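Iron(III) ABC transporter, periplasmic iron-compound-binding protein (Vibrio cholerae, PDB 5GGY) probably binds ferric siderophores such as desferal in the periplasm and delivers them to an ABC transporter for iron uptake. Local coordinates at residues Arg18-Glu28 with Val38-Trp49. Residues are numbered along the deposited sequence; the frame is centred on the assembly and turned at random.
Sequences RVVVLNWDLLE and VGAPELSSYVQW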
loop_
_atom_site.group_PDB
_atom_site.type_symbol
_atom_site.label_atom_id
_atom_site.label_comp_id
_atom_site.label_asym_id
_atom_site.label_seq_id
_atom_site.Cartn_x
_atom_site.Cartn_y
_atom_site.Cartn_z
ATOM N N ARG A 18 25.817 11.066 4.672
ATOM C CA ARG A 18 25.836 11.162 6.126
ATOM C C ARG A 18 24.549 11.826 6.598
ATOM O O ARG A 18 24.353 13.026 6.400
ATOM C CB ARG A 18 27.053 11.947 6.619
ATOM C CG ARG A 18 28.389 11.335 6.235
ATOM C CD ARG A 18 29.551 12.052 6.915
ATOM N NE ARG A 18 30.223 11.195 7.886
ATOM C CZ ARG A 18 29.983 11.213 9.193
ATOM N NH1 ARG A 18 29.088 12.053 9.692
ATOM N NH2 ARG A 18 30.641 10.394 10.003
ATOM N N VAL A 19 23.673 11.041 7.216
ATOM C CA VAL A 19 22.361 11.533 7.614
ATOM C C VAL A 19 22.257 11.759 9.116
ATOM O O VAL A 19 22.545 10.863 9.910
ATOM C CB VAL A 19 21.246 10.560 7.186
ATOM C CG1 VAL A 19 19.881 11.070 7.641
ATOM C CG2 VAL A 19 21.271 10.360 5.684
ATOM N N VAL A 20 21.857 12.969 9.495
ATOM C CA VAL A 20 21.472 13.252 10.870
ATOM C C VAL A 20 19.951 13.333 10.947
ATOM O O VAL A 20 19.327 14.132 10.251
ATOM C CB VAL A 20 22.096 14.563 11.393
ATOM C CG1 VAL A 20 21.377 15.043 12.654
ATOM C CG2 VAL A 20 23.577 14.372 11.665
ATOM N N VAL A 21 19.360 12.491 11.786
ATOM C CA VAL A 21 17.913 12.481 11.957
ATOM C C VAL A 21 17.542 13.135 13.289
ATOM O O VAL A 21 18.279 13.024 14.271
ATOM C CB VAL A 21 17.353 11.041 11.867
ATOM C CG1 VAL A 21 16.633 10.640 13.146
ATOM C CG2 VAL A 21 16.432 10.915 10.666
ATOM N N LEU A 22 16.411 13.836 13.315
ATOM C CA LEU A 22 16.028 14.601 14.500
ATOM C C LEU A 22 14.733 14.129 15.153
ATOM O O LEU A 22 14.308 14.689 16.160
ATOM C CB LEU A 22 15.897 16.082 14.150
ATOM C CG LEU A 22 17.164 16.743 13.610
ATOM C CD1 LEU A 22 16.959 18.237 13.509
ATOM C CD2 LEU A 22 18.363 16.418 14.487
ATOM N N ASN A 23 14.104 13.107 14.586
ATOM C CA ASN A 23 12.883 12.571 15.171
ATOM C C ASN A 23 12.825 11.051 15.063
ATOM O O ASN A 23 13.488 10.455 14.215
ATOM C CB ASN A 23 11.655 13.198 14.513
ATOM C CG ASN A 23 10.668 13.739 15.525
ATOM O OD1 ASN A 23 11.049 14.141 16.625
ATOM N ND2 ASN A 23 9.393 13.752 15.161
ATOM N N TRP A 24 12.030 10.432 15.930
ATOM C CA TRP A 24 11.966 8.977 16.007
ATOM C C TRP A 24 11.271 8.342 14.806
ATOM O O TRP A 24 11.644 7.248 14.381
ATOM C CB TRP A 24 11.264 8.551 17.296
ATOM C CG TRP A 24 12.142 8.670 18.500
ATOM C CD1 TRP A 24 13.476 8.971 18.513
ATOM C CD2 TRP A 24 11.756 8.493 19.868
ATOM N NE1 TRP A 24 13.943 8.990 19.805
ATOM C CE2 TRP A 24 12.907 8.700 20.657
ATOM C CE3 TRP A 24 10.552 8.181 20.505
ATOM C CZ2 TRP A 24 12.889 8.604 22.046
ATOM C CZ3 TRP A 24 10.537 8.084 21.884
ATOM C CH2 TRP A 24 11.696 8.296 22.639
ATOM N N ASP A 25 10.261 9.020 14.266
ATOM C CA ASP A 25 9.550 8.502 13.103
ATOM C C ASP A 25 10.489 8.465 11.902
ATOM O O ASP A 25 10.554 7.471 11.184
ATOM C CB ASP A 25 8.302 9.342 12.804
ATOM C CG ASP A 25 8.621 10.799 12.532
ATOM O OD1 ASP A 25 9.696 11.266 12.960
ATOM O OD2 ASP A 25 7.793 11.478 11.887
ATOM N N LEU A 26 11.231 9.552 11.712
ATOM C CA LEU A 26 12.223 9.646 10.648
ATOM C C LEU A 26 13.376 8.681 10.882
ATOM O O LEU A 26 13.939 8.136 9.933
ATOM C CB LEU A 26 12.759 11.072 10.539
ATOM C CG LEU A 26 11.766 12.129 10.059
ATOM C CD1 LEU A 26 12.414 13.507 10.017
ATOM C CD2 LEU A 26 11.201 11.747 8.693
ATOM N N LEU A 27 13.731 8.487 12.148
ATOM C CA LEU A 27 14.768 7.530 12.511
ATOM C C LEU A 27 14.359 6.132 12.080
ATOM O O LEU A 27 15.174 5.371 11.565
ATOM C CB LEU A 27 15.040 7.563 14.015
ATOM C CG LEU A 27 16.073 6.562 14.539
ATOM C CD1 LEU A 27 17.383 6.656 13.767
ATOM C CD2 LEU A 27 16.316 6.771 16.025
ATOM N N GLU A 28 13.090 5.802 12.298
ATOM C CA GLU A 28 12.543 4.521 11.868
ATOM C C GLU A 28 12.586 4.387 10.347
ATOM O O GLU A 28 13.006 3.356 9.820
ATOM C CB GLU A 28 11.104 4.355 12.364
ATOM C CG GLU A 28 10.340 3.232 11.673
ATOM C CD GLU A 28 8.847 3.312 11.911
ATOM O OE1 GLU A 28 8.080 2.857 11.036
ATOM O OE2 GLU A 28 8.442 3.824 12.976
ATOM N N VAL A 38 24.101 8.961 11.126
ATOM C CA VAL A 38 25.236 9.204 12.004
ATOM C C VAL A 38 24.781 9.908 13.280
ATOM O O VAL A 38 25.510 9.946 14.272
ATOM C CB VAL A 38 26.327 10.046 11.308
ATOM C CG1 VAL A 38 26.760 9.385 10.007
ATOM C CG2 VAL A 38 25.833 11.461 11.050
ATOM N N GLY A 39 23.567 10.452 13.251
ATOM C CA GLY A 39 23.020 11.166 14.391
ATOM C C GLY A 39 21.521 10.989 14.547
ATOM O O GLY A 39 20.762 11.113 13.583
ATOM N N ALA A 40 21.096 10.696 15.773
ATOM C CA ALA A 40 19.689 10.467 16.084
ATOM C C ALA A 40 19.410 10.878 17.528
ATOM O O ALA A 40 20.323 10.882 18.354
ATOM C CB ALA A 40 19.322 9.004 15.851
ATOM N N PRO A 41 18.152 11.242 17.836
ATOM C CA PRO A 41 17.843 11.759 19.173
ATOM C C PRO A 41 17.364 10.702 20.172
ATOM O O PRO A 41 16.715 9.731 19.777
ATOM C CB PRO A 41 16.727 12.762 18.890
ATOM C CG PRO A 41 15.984 12.145 17.747
ATOM C CD PRO A 41 17.007 11.391 16.919
ATOM N N GLU A 42 17.697 10.906 21.447
ATOM C CA GLU A 42 17.190 10.103 22.568
ATOM C C GLU A 42 17.203 8.594 22.320
ATOM O O GLU A 42 16.168 7.932 22.393
ATOM C CB GLU A 42 15.769 10.550 22.921
ATOM C CG GLU A 42 15.664 12.019 23.306
ATOM C CD GLU A 42 14.231 12.468 23.520
ATOM O OE1 GLU A 42 13.727 13.257 22.694
ATOM O OE2 GLU A 42 13.609 12.035 24.515
ATOM N N LEU A 43 18.383 8.056 22.040
ATOM C CA LEU A 43 18.511 6.653 21.664
ATOM C C LEU A 43 18.166 5.678 22.788
ATOM O O LEU A 43 17.596 4.615 22.534
ATOM C CB LEU A 43 19.928 6.375 21.158
ATOM C CG LEU A 43 20.293 7.091 19.856
ATOM C CD1 LEU A 43 21.600 6.561 19.291
ATOM C CD2 LEU A 43 19.172 6.948 18.843
ATOM N N SER A 44 18.513 6.025 24.024
ATOM C CA SER A 44 18.239 5.134 25.146
ATOM C C SER A 44 16.748 5.115 25.461
ATOM O O SER A 44 16.223 4.123 25.956
ATOM C CB SER A 44 19.039 5.549 26.381
ATOM O OG SER A 44 18.692 6.859 26.795
ATOM N N SER A 45 16.072 6.221 25.164
ATOM C CA SER A 45 14.624 6.319 25.339
ATOM C C SER A 45 13.901 5.663 24.175
ATOM O O SER A 45 12.789 5.162 24.317
ATOM C CB SER A 45 14.195 7.780 25.470
ATOM O OG SER A 45 13.636 8.018 26.744
ATOM N N TYR A 46 14.557 5.672 23.021
ATOM C CA TYR A 46 14.064 4.997 21.828
ATOM C C TYR A 46 13.893 3.505 22.092
ATOM O O TYR A 46 12.932 2.889 21.632
ATOM C CB TYR A 46 15.025 5.230 20.656
ATOM C CG TYR A 46 14.634 4.555 19.353
ATOM C CD1 TYR A 46 13.978 5.261 18.351
ATOM C CD2 TYR A 46 14.943 3.219 19.116
ATOM C CE1 TYR A 46 13.632 4.654 17.157
ATOM C CE2 TYR A 46 14.592 2.603 17.927
ATOM C CZ TYR A 46 13.942 3.325 16.952
ATOM O OH TYR A 46 13.598 2.715 15.769
ATOM N N VAL A 47 14.838 2.934 22.832
ATOM C CA VAL A 47 14.822 1.511 23.160
ATOM C C VAL A 47 13.547 1.115 23.901
ATOM O O VAL A 47 12.981 0.048 23.659
ATOM C CB VAL A 47 16.055 1.129 24.012
ATOM C CG1 VAL A 47 15.962 -0.310 24.496
ATOM C CG2 VAL A 47 17.333 1.356 23.213
ATOM N N GLN A 48 13.082 1.989 24.787
ATOM C CA GLN A 48 11.920 1.689 25.617
ATOM C C GLN A 48 10.598 2.005 24.920
ATOM O O GLN A 48 9.612 1.292 25.100
ATOM C CB GLN A 48 12.005 2.460 26.936
ATOM C CG GLN A 48 13.305 2.246 27.691
ATOM C CD GLN A 48 13.520 0.799 28.089
ATOM O OE1 GLN A 48 12.576 0.089 28.440
ATOM N NE2 GLN A 48 14.769 0.353 28.032
ATOM N N TRP A 49 10.581 3.069 24.124
ATOM C CA TRP A 49 9.334 3.562 23.546
ATOM C C TRP A 49 9.082 3.090 22.112
ATOM O O TRP A 49 7.927 2.940 21.704
ATOM C CB TRP A 49 9.307 5.094 23.602
ATOM C CG TRP A 49 9.194 5.639 24.997
ATOM C CD1 TRP A 49 10.218 6.006 25.824
ATOM C CD2 TRP A 49 7.985 5.870 25.730
ATOM N NE1 TRP A 49 9.719 6.454 27.025
ATOM C CE2 TRP A 49 8.351 6.379 26.992
ATOM C CE3 TRP A 49 6.628 5.697 25.440
ATOM C CZ2 TRP A 49 7.409 6.717 27.963
ATOM C CZ3 TRP A 49 5.695 6.034 26.404
ATOM C CH2 TRP A 49 6.089 6.537 27.650
#
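W24 and Y46 meet at the centre of this contact, which joins two strand-to-helix units of a periplasmic binding protein fold. The edge of the Y46 ring points at the face of the W24 five-membered ring, a T-shaped pair with planes at 88° and centroids 5.2 Å apart. Y46 CA adds a CH-pi contact over the W24 six-membered ring. W24 CG lies beside the backbone N, anti to the carbonyl carbon (chi1 -77°), which brings the N-H edge of the indole up to the backbone of P41. There W24 NE1 donates to P41 O at 2.9 Å. The oxygen lies in the indole plane, but the donor sits well above the carbonyl plane, 44° out of it. Further round the indole, W24 CZ3 rests on W49 CB at 3.7 Å. The W49 five-membered ring and the W24 six-membered ring are near parallel but slid apart, and they barely overlap. W24 also stacks edge-to-face with W256 and makes a cation-pi contact with R65. R65 in turn forms a salt bridge with E42.

L27 packs obliquely against the Y46 ring. With its CG anti to the backbone N, L27 points its side chain at the other segment. L27 CD2 touches Y46 CE1 at 3.6 Å, and L27 CD1 meets A40 CB. P41 lies against the end of strand 19-21, with its CD against V21 CG1.

The strands join through a single bridge, V20 with G39. V21 N donates to G39 O at 2.7 Å, and V38 N donates to V19 O. On its other side, strand 19-21 pairs with strand 80-83. At the outer end, V38 CG1 lies over one face of the R18 guanidinium, 3.6 Å from R18 NH1.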